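Side-chain contacts in putative isocitrate dehydrogenase, NAD-dependent (PDB 6LKY), which probably catalyses the NAD-dependent oxidative decarboxylation of isocitrate with the aid of a magnesium ion: residues Thr35-Ala38 / Gly39-Val43; Thr48-Asp52 / Ala53-Ser57; Arg78-Asn81 / Val82-Gln86; Ala250-Thr254 / Asp255-Phe259. The protein carries 1 engineered substitution. One frame throughout, in Å; residues are numbered along the deposited sequence. Where two conformers were deposited one is given.

Contact 1 (Thr35-Ala38 / Gly39-Val43); sequences TQSA and GMAAV
Ser37 holds OG anti to its own backbone N and beside its carbonyl carbon (chi1 178°), which directs the hydroxyl at Ala42 in the first turn of the following helix. The setting is a strand-to-helix connection: the chain leaves strand 31-35 in an extended form, swings round at Gly39 and continues as helix 39-46. Ser37 OG lies 3.2 Å from Ala42 CA and equally close to Ala42 CB, so the hydroxyl presses against the flank of the alanine. It does not cap the helix, because Ala42 N is badly angled toward it. The Ala42 methyl is met a second time by the backbone of the loop, with Ala38 CA 3.6 Å from Ala42 CB, and is thus lodged against two successive loop residues. Ala41 is a looser neighbour, its CB 4.0 Å from Ala38 O. The helical pattern is under way from Val43 N, which bonds Gly39 O at 3.0 Å.

At this helix start Asp10 accepts hydrogen bonds from Met40 N and Ala41 N, one on each carboxylate oxygen; a negative charge here is likely to be favoured by the helix dipole. The Ala38 methyl meets Ile7 of strand 2-7 and Leu69, a residue of the NAD site, which places the loop beside that site. Gly39 adopts a positive phi of 75° at the bend, and a CB on it would fall 2.7 Å from Ala38 O, a clash that a side chain could not escape in this conformation.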
loop_
_atom_site.group_PDB
_atom_site.type_symbol
_atom_site.label_atom_id
_atom_site.label_comp_id
_atom_site.label_asym_id
_atom_site.label_seq_id
_atom_site.Cartn_x
_atom_site.Cartn_y
_atom_site.Cartn_z
ATOM N N THR A 35 -18.555 20.813 -22.295
ATOM C CA THR A 35 -17.382 20.015 -22.627
ATOM C C THR A 35 -16.118 20.867 -22.622
ATOM O O THR A 35 -16.051 21.907 -23.287
ATOM C CB THR A 35 -17.569 19.349 -23.987
ATOM O OG1 THR A 35 -18.651 18.420 -23.897
ATOM C CG2 THR A 35 -16.304 18.593 -24.400
ATOM N N GLN A 36 -15.112 20.409 -21.871
ATOM C CA GLN A 36 -13.832 21.092 -21.735
ATOM C C GLN A 36 -12.710 20.066 -21.835
ATOM O O GLN A 36 -12.931 18.866 -21.667
ATOM C CB GLN A 36 -13.743 21.845 -20.403
ATOM C CG GLN A 36 -14.831 22.843 -20.185
ATOM C CD GLN A 36 -14.668 24.060 -21.060
ATOM O OE1 GLN A 36 -13.598 24.292 -21.625
ATOM N NE2 GLN A 36 -15.733 24.850 -21.177
ATOM N N SER A 37 -11.494 20.546 -22.070
ATOM C CA SER A 37 -10.341 19.684 -22.312
ATOM C C SER A 37 -9.318 19.802 -21.181
ATOM O O SER A 37 -9.089 20.894 -20.653
ATOM C CB SER A 37 -9.695 20.047 -23.649
ATOM O OG SER A 37 -8.553 19.269 -23.915
ATOM N N ALA A 38 -8.660 18.687 -20.852
ATOM C CA ALA A 38 -7.631 18.684 -19.815
ATOM C C ALA A 38 -6.691 17.514 -20.053
ATOM O O ALA A 38 -7.009 16.582 -20.796
ATOM C CB ALA A 38 -8.251 18.597 -18.407
ATOM N N GLY A 39 -5.525 17.567 -19.397
ATOM C CA GLY A 39 -4.571 16.473 -19.482
ATOM C C GLY A 39 -3.853 16.450 -20.823
ATOM O O GLY A 39 -3.691 17.476 -21.488
ATOM N N MET A 40 -3.433 15.247 -21.228
ATOM C CA MET A 40 -2.628 15.112 -22.441
ATOM C C MET A 40 -3.406 15.564 -23.671
ATOM O O MET A 40 -2.850 16.222 -24.564
ATOM C CB MET A 40 -2.154 13.663 -22.601
ATOM C CG MET A 40 -0.986 13.454 -23.580
ATOM S SD MET A 40 0.534 14.384 -23.195
ATOM C CE MET A 40 1.162 13.472 -21.777
ATOM N N ALA A 41 -4.709 15.276 -23.707
ATOM C CA ALA A 41 -5.525 15.750 -24.815
ATOM C C ALA A 41 -5.394 17.258 -24.962
ATOM O O ALA A 41 -5.148 17.761 -26.070
ATOM C CB ALA A 41 -6.988 15.336 -24.609
ATOM N N ALA A 42 -5.439 17.988 -23.836
ATOM C CA ALA A 42 -5.335 19.440 -23.924
ATOM C C ALA A 42 -3.937 19.860 -24.358
ATOM O O ALA A 42 -3.785 20.779 -25.179
ATOM C CB ALA A 42 -5.724 20.083 -22.589
ATOM N N VAL A 43 -2.910 19.137 -23.902
ATOM C CA VAL A 43 -1.561 19.433 -24.370
ATOM C C VAL A 43 -1.496 19.297 -25.882
ATOM O O VAL A 43 -0.895 20.129 -26.572
ATOM C CB VAL A 43 -0.522 18.521 -23.690
ATOM C CG1 VAL A 43 0.826 18.612 -24.435
ATOM C CG2 VAL A 43 -0.338 18.907 -22.226
#

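Contact 2 (Thr48-Asp52 / Ala53-Ser57); sequences TPLPD and ATLDS
Leu50 reaches over Thr54 and Leu55 from the loop that leads into helix 52-61. Beyond CB, CG rests on Val80 of helix 80-87, and the two methyls part. CD2 settles on the flank of Thr54, 3.9 Å from Thr54 CB and equally near its CG2. CD1 goes to Leu55, with Leu50 CD1 4.1 Å from Leu55 CG, the two leucines crossing at about a right angle.

Pro51 stands at the N-cap, and its ring lies obliquely against Thr54, with Pro51 CD 3.9 Å from Thr54 OG1. The threonine keeps OG1 beside its backbone N (chi1 -60°), and from there the hydroxyl bonds Ser37 O, a carbonyl of the preceding strand-to-helix loop. The first turn is closed by the backbone: Thr54 N gives a weak, bent bond to Pro51 O (3.1 Å, 129°), whereas the bond from Asp56 N to Asp52 O is almost straight (2.9 Å, 174°). Just before the helix an ST turn shapes the loop, Thr48 OG1 accepting from Leu50 N at 3.2 Å. The carboxylates of Asp52 and Asp56 both lie on the exposed first turns of the helix, Asp52 OD1 5.7 Å from Asp56 OD1, where any mutual repulsion would probably be softened by solvent and by the helix dipole.

In the fold, this turn is wedged between two helices. Pro51 packs on Ala42 and Phe46 of helix 39-46, and Leu50 also lies on Thr83 and Leu84 of helix 80-87, while farther along Ser57 OG bonds Thr5 of strand 2-7 and Asp34 of strand 31-35.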
loop_
_atom_site.group_PDB
_atom_site.type_symbol
_atom_site.label_atom_id
_atom_site.label_comp_id
_atom_site.label_asym_id
_atom_site.label_seq_id
_atom_site.Cartn_x
_atom_site.Cartn_y
_atom_site.Cartn_z
ATOM N N THR A 48 -1.383 23.291 -23.577
ATOM C CA THR A 48 -1.345 23.382 -22.111
ATOM C C THR A 48 -2.153 22.245 -21.497
ATOM O O THR A 48 -3.226 21.910 -22.014
ATOM C CB THR A 48 -1.914 24.709 -21.598
ATOM O OG1 THR A 48 -2.137 24.603 -20.185
ATOM C CG2 THR A 48 -3.244 25.006 -22.265
ATOM N N PRO A 49 -1.708 21.669 -20.371
ATOM C CA PRO A 49 -2.496 20.577 -19.762
ATOM C C PRO A 49 -3.770 21.044 -19.059
ATOM O O PRO A 49 -4.661 20.224 -18.820
ATOM C CB PRO A 49 -1.507 19.925 -18.779
ATOM C CG PRO A 49 -0.526 21.022 -18.436
ATOM C CD PRO A 49 -0.422 21.895 -19.676
ATOM N N LEU A 50 -3.910 22.326 -18.737
ATOM C CA LEU A 50 -5.107 22.823 -18.059
ATOM C C LEU A 50 -5.427 24.201 -18.610
ATOM O O LEU A 50 -4.999 25.218 -18.053
ATOM C CB LEU A 50 -4.911 22.879 -16.543
ATOM C CG LEU A 50 -6.057 22.496 -15.599
ATOM C CD1 LEU A 50 -5.903 23.184 -14.254
ATOM C CD2 LEU A 50 -7.408 22.781 -16.178
ATOM N N PRO A 51 -6.155 24.274 -19.725
ATOM C CA PRO A 51 -6.577 25.586 -20.232
ATOM C C PRO A 51 -7.349 26.336 -19.159
ATOM O O PRO A 51 -8.097 25.739 -18.379
ATOM C CB PRO A 51 -7.466 25.247 -21.437
ATOM C CG PRO A 51 -7.115 23.843 -21.813
ATOM C CD PRO A 51 -6.635 23.160 -20.559
ATOM N N ASP A 52 -7.129 27.655 -19.111
ATOM C CA ASP A 52 -7.854 28.510 -18.172
ATOM C C ASP A 52 -9.357 28.335 -18.303
ATOM O O ASP A 52 -10.078 28.355 -17.299
ATOM C CB ASP A 52 -7.485 29.980 -18.398
ATOM C CG ASP A 52 -6.180 30.369 -17.729
ATOM O OD1 ASP A 52 -5.823 29.755 -16.692
ATOM O OD2 ASP A 52 -5.510 31.288 -18.250
ATOM N N ALA A 53 -9.848 28.175 -19.534
ATOM C CA ALA A 53 -11.288 28.048 -19.750
ATOM C C ALA A 53 -11.866 26.828 -19.036
ATOM O O ALA A 53 -13.005 26.876 -18.560
ATOM C CB ALA A 53 -11.586 27.990 -21.249
ATOM N N THR A 54 -11.097 25.736 -18.934
ATOM C CA THR A 54 -11.559 24.550 -18.207
ATOM C C THR A 54 -11.784 24.863 -16.731
ATOM O O THR A 54 -12.831 24.528 -16.151
ATOM C CB THR A 54 -10.539 23.423 -18.376
ATOM O OG1 THR A 54 -10.406 23.129 -19.769
ATOM C CG2 THR A 54 -10.976 22.150 -17.627
ATOM N N LEU A 55 -10.804 25.520 -16.108
ATOM C CA LEU A 55 -10.934 25.906 -14.706
ATOM C C LEU A 55 -12.074 26.903 -14.511
ATOM O O LEU A 55 -12.876 26.773 -13.578
ATOM C CB LEU A 55 -9.614 26.501 -14.215
ATOM C CG LEU A 55 -8.883 25.806 -13.075
ATOM C CD1 LEU A 55 -7.693 26.657 -12.662
ATOM C CD2 LEU A 55 -9.824 25.561 -11.899
ATOM N N ASP A 56 -12.154 27.914 -15.387
ATOM C CA ASP A 56 -13.253 28.877 -15.323
ATOM C C ASP A 56 -14.601 28.175 -15.407
ATOM O O ASP A 56 -15.529 28.497 -14.655
ATOM C CB ASP A 56 -13.119 29.907 -16.452
ATOM C CG ASP A 56 -11.856 30.743 -16.342
ATOM O OD1 ASP A 56 -11.245 30.756 -15.253
ATOM O OD2 ASP A 56 -11.470 31.387 -17.346
ATOM N N SER A 57 -14.724 27.201 -16.316
ATOM C CA SER A 57 -15.973 26.461 -16.465
ATOM C C SER A 57 -16.325 25.705 -15.191
ATOM O O SER A 57 -17.488 25.705 -14.761
ATOM C CB SER A 57 -15.872 25.501 -17.652
ATOM O OG SER A 57 -16.911 24.536 -17.627
#

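Contact 3 (Arg78-Asn81 / Val82-Gln86); sequences RSVN and VTLRQ. With NAD (nicotinamide-adenine-dinucleotide), chain C; CIT (citric acid), chain E.
Arg85 spreads its guanidinium beneath Asn81, whose CB stands 4.2 Å above the plane over its centre, at the N-terminal end of helix 80-87. Both side chains reach a citrate, probably from the crystallisation liquor, beside the nicotinamide of NAD. Arg85 NH2 bonds CIT O1 at 2.6 Å and NH1 bonds CIT O5 at 3.0 Å, so two carboxylates are held by one cation. Asn81 ND2 gives a nearly straight bond to CIT O3 (2.9 Å, 168°); Ser79 OG approaches the same oxygen so closely that the detail is doubtful. This arrangement is consistent with a pocket for an isocitrate-like substrate.

Behind this shell, Lys66 bonds Asn81 OD1 and fixes the turn of the amide, while Glu260 forms a salt bridge with Arg85 NH2. A leucine in place of Arg85 would probably cost the two citrate carboxylates one of their cationic partners and Glu260 this salt-bridge mate. The arginine chain, extended from CG to NE, runs past Asn81 O, with CG at 3.2 Å. The side chains of Val80 and Leu84 lie side by side, CG1 against CD2. Ser79 is the N-cap: its OG accepts from Val82 N at 3.2 Å, N-H...O angle 160°.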
loop_
_atom_site.group_PDB
_atom_site.type_symbol
_atom_site.label_atom_id
_atom_site.label_comp_id
_atom_site.label_asym_id
_atom_site.label_seq_id
_atom_site.Cartn_x
_atom_site.Cartn_y
_atom_site.Cartn_z
ATOM N N ARG A 78 2.866 18.780 -13.790
ATOM C CA ARG A 78 2.276 18.208 -12.589
ATOM C C ARG A 78 0.877 17.685 -12.900
ATOM O O ARG A 78 0.184 18.195 -13.785
ATOM C CB ARG A 78 2.203 19.248 -11.462
ATOM C CG ARG A 78 3.547 19.801 -10.997
ATOM C CD ARG A 78 4.096 19.055 -9.767
ATOM N NE ARG A 78 5.550 19.115 -9.715
ATOM C CZ ARG A 78 6.309 18.302 -8.984
ATOM N NH1 ARG A 78 7.630 18.415 -9.001
ATOM N NH2 ARG A 78 5.746 17.376 -8.223
ATOM N N SER A 79 0.472 16.648 -12.168
ATOM C CA SER A 79 -0.844 16.035 -12.336
ATOM C C SER A 79 -1.946 17.084 -12.412
ATOM O O SER A 79 -2.107 17.899 -11.498
ATOM C CB SER A 79 -1.127 15.082 -11.167
ATOM O OG SER A 79 -2.481 14.635 -11.185
ATOM N N VAL A 80 -2.712 17.049 -13.503
ATOM C CA VAL A 80 -3.885 17.909 -13.602
ATOM C C VAL A 80 -4.960 17.472 -12.610
ATOM O O VAL A 80 -5.733 18.302 -12.114
ATOM C CB VAL A 80 -4.405 17.915 -15.056
ATOM C CG1 VAL A 80 -5.628 18.830 -15.188
ATOM C CG2 VAL A 80 -3.286 18.350 -16.009
ATOM N N ASN A 81 -5.033 16.181 -12.291
ATOM C CA ASN A 81 -5.986 15.736 -11.275
ATOM C C ASN A 81 -5.726 16.439 -9.955
ATOM O O ASN A 81 -6.647 16.982 -9.316
ATOM C CB ASN A 81 -5.897 14.220 -11.112
ATOM C CG ASN A 81 -6.120 13.490 -12.429
ATOM O OD1 ASN A 81 -7.179 13.629 -13.043
ATOM N ND2 ASN A 81 -5.107 12.748 -12.890
ATOM N N VAL A 82 -4.450 16.493 -9.570
ATOM C CA VAL A 82 -4.071 17.097 -8.305
ATOM C C VAL A 82 -4.267 18.601 -8.357
ATOM O O VAL A 82 -4.762 19.210 -7.392
ATOM C CB VAL A 82 -2.624 16.708 -7.965
ATOM C CG1 VAL A 82 -2.101 17.556 -6.806
ATOM C CG2 VAL A 82 -2.565 15.201 -7.665
ATOM N N THR A 83 -3.859 19.226 -9.472
ATOM C CA THR A 83 -4.053 20.664 -9.638
ATOM C C THR A 83 -5.527 21.036 -9.522
ATOM O O THR A 83 -5.871 22.017 -8.857
ATOM C CB THR A 83 -3.493 21.133 -10.975
ATOM O OG1 THR A 83 -2.073 20.957 -10.989
ATOM C CG2 THR A 83 -3.809 22.600 -11.197
ATOM N N LEU A 84 -6.410 20.273 -10.171
ATOM C CA LEU A 84 -7.846 20.528 -10.056
ATOM C C LEU A 84 -8.307 20.415 -8.604
ATOM O O LEU A 84 -8.970 21.320 -8.082
ATOM C CB LEU A 84 -8.621 19.551 -10.947
ATOM C CG LEU A 84 -9.262 19.969 -12.282
ATOM C CD1 LEU A 84 -8.930 21.387 -12.718
ATOM C CD2 LEU A 84 -8.888 18.986 -13.360
ATOM N N ARG A 85 -7.952 19.305 -7.930
ATOM C CA ARG A 85 -8.357 19.113 -6.536
ATOM C C ARG A 85 -7.927 20.286 -5.666
ATOM O O ARG A 85 -8.692 20.759 -4.819
ATOM C CB ARG A 85 -7.763 17.814 -5.975
ATOM C CG ARG A 85 -8.290 16.553 -6.596
ATOM C CD ARG A 85 -7.341 15.386 -6.405
ATOM N NE ARG A 85 -7.905 14.178 -7.016
ATOM C CZ ARG A 85 -7.213 13.079 -7.294
ATOM N NH1 ARG A 85 -5.916 13.020 -7.017
ATOM N NH2 ARG A 85 -7.821 12.042 -7.857
ATOM N N GLN A 86 -6.706 20.773 -5.867
ATOM C CA GLN A 86 -6.182 21.845 -5.021
ATOM C C GLN A 86 -6.736 23.215 -5.399
ATOM O O GLN A 86 -7.065 24.012 -4.514
ATOM C CB GLN A 86 -4.659 21.853 -5.082
ATOM C CG GLN A 86 -4.062 20.601 -4.454
ATOM C CD GLN A 86 -2.556 20.511 -4.628
ATOM O OE1 GLN A 86 -1.976 21.180 -5.476
ATOM N NE2 GLN A 86 -1.925 19.661 -3.836
HETATM P PA NAD C . -4.113 2.597 -14.876
HETATM O O1A NAD C . -4.271 3.503 -16.073
HETATM O O2A NAD C . -5.273 2.739 -13.939
HETATM O O5B NAD C . -3.910 1.092 -15.381
HETATM C C5B NAD C . -3.647 0.079 -14.414
HETATM C C4B NAD C . -4.149 -1.249 -14.947
HETATM O O4B NAD C . -5.584 -1.244 -14.806
HETATM C C3B NAD C . -3.807 -1.377 -16.427
HETATM O O3B NAD C . -3.401 -2.703 -16.734
HETATM C C2B NAD C . -5.119 -1.040 -17.117
HETATM O O2B NAD C . -5.291 -1.671 -18.396
HETATM C C1B NAD C . -6.173 -1.434 -16.091
HETATM N N9A NAD C . -7.282 -0.530 -16.363
HETATM C C8A NAD C . -7.526 0.615 -15.466
HETATM N N7A NAD C . -8.826 1.045 -16.016
HETATM C C5A NAD C . -9.598 -0.192 -16.035
HETATM C C6A NAD C . -10.651 -0.168 -17.130
HETATM N N6A NAD C . -11.739 0.735 -16.723
HETATM N N1A NAD C . -11.174 -1.536 -17.265
HETATM C C2A NAD C . -10.172 -2.530 -17.700
HETATM N N3A NAD C . -8.814 -1.981 -17.664
HETATM C C4A NAD C . -8.576 -1.228 -16.435
HETATM O O3 NAD C . -2.806 2.987 -14.030
HETATM P PN NAD C . -1.353 3.290 -14.618
HETATM O O1N NAD C . -1.012 2.495 -15.838
HETATM O O2N NAD C . -0.393 3.024 -13.469
HETATM O O5D NAD C . -1.334 4.851 -14.999
HETATM C C5D NAD C . -1.693 5.282 -16.322
HETATM C C4D NAD C . -1.894 6.792 -16.325
HETATM O O4D NAD C . -3.121 7.159 -15.671
HETATM C C3D NAD C . -0.754 7.504 -15.594
HETATM O O3D NAD C . -0.332 8.591 -16.412
HETATM C C2D NAD C . -1.415 8.014 -14.327
HETATM O O2D NAD C . -0.867 9.234 -13.834
HETATM C C1D NAD C . -2.858 8.240 -14.758
HETATM N N1N NAD C . -3.710 8.306 -13.544
HETATM C C2N NAD C . -5.018 8.904 -13.775
HETATM C C3N NAD C . -5.639 9.083 -12.408
HETATM C C7N NAD C . -6.795 10.088 -12.387
HETATM O O7N NAD C . -7.835 9.692 -11.503
HETATM N N7N NAD C . -7.278 10.377 -13.736
HETATM C C4N NAD C . -5.941 7.773 -11.697
HETATM C C5N NAD C . -4.768 6.814 -11.738
HETATM C C6N NAD C . -3.730 6.999 -12.849
HETATM C C1 CIT E . -5.618 9.321 -8.614
HETATM O O1 CIT E . -6.800 9.693 -8.500
HETATM O O2 CIT E . -5.268 8.260 -8.045
HETATM C C2 CIT E . -4.640 10.159 -9.414
HETATM C C3 CIT E . -3.206 9.970 -8.944
HETATM O O7 CIT E . -2.754 8.657 -9.325
HETATM C C4 CIT E . -2.269 11.018 -9.514
HETATM C C5 CIT E . -2.352 11.097 -11.011
HETATM O O3 CIT E . -2.643 12.182 -11.545
HETATM O O4 CIT E . -2.110 10.092 -11.719
HETATM C C6 CIT E . -3.117 10.093 -7.443
HETATM O O5 CIT E . -3.995 10.757 -6.843
HETATM O O6 CIT E . -2.175 9.541 -6.819
HETATM O O HOH W 1 -1.224 20.912 -14.034
#

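Contact 4 (Ala250-Thr254 / Asp255-Phe259); sequences ANIGT and DAALF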
loop_
_atom_site.group_PDB
_atom_site.type_symbol
_atom_site.label_atom_id
_atom_site.label_comp_id
_atom_site.label_asym_id
_atom_site.label_seq_id
_atom_site.Cartn_x
_atom_site.Cartn_y
_atom_site.Cartn_z
ATOM N N ALA A 250 -15.424 10.496 -5.487
ATOM C CA ALA A 250 -15.944 11.858 -5.457
ATOM C C ALA A 250 -14.950 12.780 -4.765
ATOM O O ALA A 250 -14.527 12.496 -3.644
ATOM C CB ALA A 250 -17.281 11.914 -4.721
ATOM N N ASN A 251 -14.582 13.878 -5.423
ATOM C CA ASN A 251 -13.748 14.928 -4.843
ATOM C C ASN A 251 -14.657 16.064 -4.383
ATOM O O ASN A 251 -15.232 16.777 -5.211
ATOM C CB ASN A 251 -12.720 15.439 -5.853
ATOM C CG ASN A 251 -11.846 14.329 -6.428
ATOM O OD1 ASN A 251 -10.763 14.043 -5.913
ATOM N ND2 ASN A 251 -12.300 13.718 -7.515
ATOM N N ILE A 252 -14.785 16.229 -3.070
ATOM C CA ILE A 252 -15.734 17.152 -2.459
ATOM C C ILE A 252 -15.000 18.299 -1.773
ATOM O O ILE A 252 -14.108 18.078 -0.937
ATOM C CB ILE A 252 -16.636 16.429 -1.445
ATOM C CG1 ILE A 252 -17.258 15.180 -2.071
ATOM C CG2 ILE A 252 -17.689 17.394 -0.895
ATOM C CD1 ILE A 252 -18.126 15.473 -3.293
ATOM N N GLY A 253 -15.408 19.525 -2.107
ATOM C CA GLY A 253 -15.142 20.699 -1.309
ATOM C C GLY A 253 -16.458 21.359 -0.921
ATOM O O GLY A 253 -17.542 20.906 -1.296
ATOM N N THR A 254 -16.345 22.447 -0.157
ATOM C CA THR A 254 -17.550 23.137 0.293
ATOM C C THR A 254 -18.320 23.755 -0.870
ATOM O O THR A 254 -19.548 23.867 -0.805
ATOM C CB THR A 254 -17.195 24.225 1.306
ATOM O OG1 THR A 254 -16.388 25.227 0.669
ATOM C CG2 THR A 254 -16.440 23.635 2.481
ATOM N N ASP A 255 -17.624 24.145 -1.937
ATOM C CA ASP A 255 -18.216 24.935 -3.006
ATOM C C ASP A 255 -18.235 24.234 -4.354
ATOM O O ASP A 255 -18.724 24.820 -5.329
ATOM C CB ASP A 255 -17.456 26.260 -3.156
ATOM C CG ASP A 255 -17.859 27.274 -2.125
ATOM O OD1 ASP A 255 -18.863 27.032 -1.420
ATOM O OD2 ASP A 255 -17.169 28.305 -2.011
ATOM N N ALA A 256 -17.707 23.018 -4.450
ATOM C CA ALA A 256 -17.612 22.367 -5.745
ATOM C C ALA A 256 -17.404 20.881 -5.521
ATOM O O ALA A 256 -17.050 20.442 -4.423
ATOM C CB ALA A 256 -16.487 22.964 -6.604
ATOM N N ALA A 257 -17.626 20.112 -6.584
ATOM C CA ALA A 257 -17.478 18.669 -6.524
ATOM C C ALA A 257 -17.102 18.161 -7.905
ATOM O O ALA A 257 -17.611 18.657 -8.916
ATOM C CB ALA A 257 -18.766 17.988 -6.040
ATOM N N LEU A 258 -16.216 17.166 -7.935
ATOM C CA LEU A 258 -15.717 16.599 -9.181
ATOM C C LEU A 258 -15.725 15.080 -9.073
ATOM O O LEU A 258 -15.131 14.513 -8.149
ATOM C CB LEU A 258 -14.312 17.133 -9.482
ATOM C CG LEU A 258 -13.611 16.669 -10.771
ATOM C CD1 LEU A 258 -12.687 17.762 -11.288
ATOM C CD2 LEU A 258 -12.831 15.367 -10.549
ATOM N N PHE A 259 -16.366 14.414 -10.027
ATOM C CA PHE A 259 -16.596 12.980 -9.927
ATOM C C PHE A 259 -15.801 12.252 -11.002
ATOM O O PHE A 259 -15.682 12.745 -12.128
ATOM C CB PHE A 259 -18.103 12.685 -10.005
ATOM C CG PHE A 259 -18.870 13.377 -8.926
ATOM C CD1 PHE A 259 -19.261 14.697 -9.079
ATOM C CD2 PHE A 259 -19.114 12.742 -7.722
ATOM C CE1 PHE A 259 -19.925 15.355 -8.066
ATOM C CE2 PHE A 259 -19.777 13.393 -6.700
ATOM C CZ PHE A 259 -20.176 14.699 -6.864
#
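The Phe259 ring is approached obliquely by two side chains of the opposing strand: Ala250 CB comes to 3.5 Å from Phe259 CE2, and Ile252 CD1 to 4.2 Å from Phe259 CZ. These residues belong to a beta hairpin of strands 248-252 and 257-261, whose short segments run antiparallel at 170°. Ile252 CD1 also touches Ala257 CB at 3.8 Å, so Ala250, Ile252, Ala257 and Phe259 form one apolar face. Helix 278-290 covers this face with Met286, Met287 and His290, the last meeting the phenylalanine ring with the planes at about 50°.

On the other face, the amide of Asn251 lies alongside Leu258. Leu258 O stands close to the amide plane, at 3.0 Å from Asn251 ND2, although ND2 sits above the plane of the carbonyl. The main-chain Asn251 N reaches the same oxygen from the opposite face at 2.9 Å, giving Leu258 O two donors from one residue. A chi1 of -55°, with CG beside the backbone N, brings both donors within range of one carbonyl. Asn251 OD1 takes its own hydrogen bond from Asn118, with a weak one from Arg85 NE, and ND2 also donates to Glu260. A valine in place of Asn251 is likely to deprive Leu258 O of its second donor and to leave Asn118, Arg85 NE and Glu260 without this partner.

Thr254 and Asp255 take the two corners of a type I turn between the strands. Across its base, Gly253 N bonds Ala256 O at 3.0 Å, nearly along the C=O axis.

In the fold
The four contacts follow one another along the chain without interleaving. Contacts 1 and 2 are the starts of the consecutive helices 39-46 and 52-61, with centres about 8 Å apart, and the backbone bond from Gly39 N to Pro49 O joins them. Contact 3 opens helix 80-87, with its centre about 12 Å from that of contact 2 and about 13 Å from that of contact 4, and it touches all the others; contacts 1 and 4, about 20 Å apart between centres, do not meet. The hairpin of contact 4 lies inside the large mixed sheet, between strands 63-66 and 92-98. Helix 80-87 thus links the outer helices to the sheet beside the cofactor site.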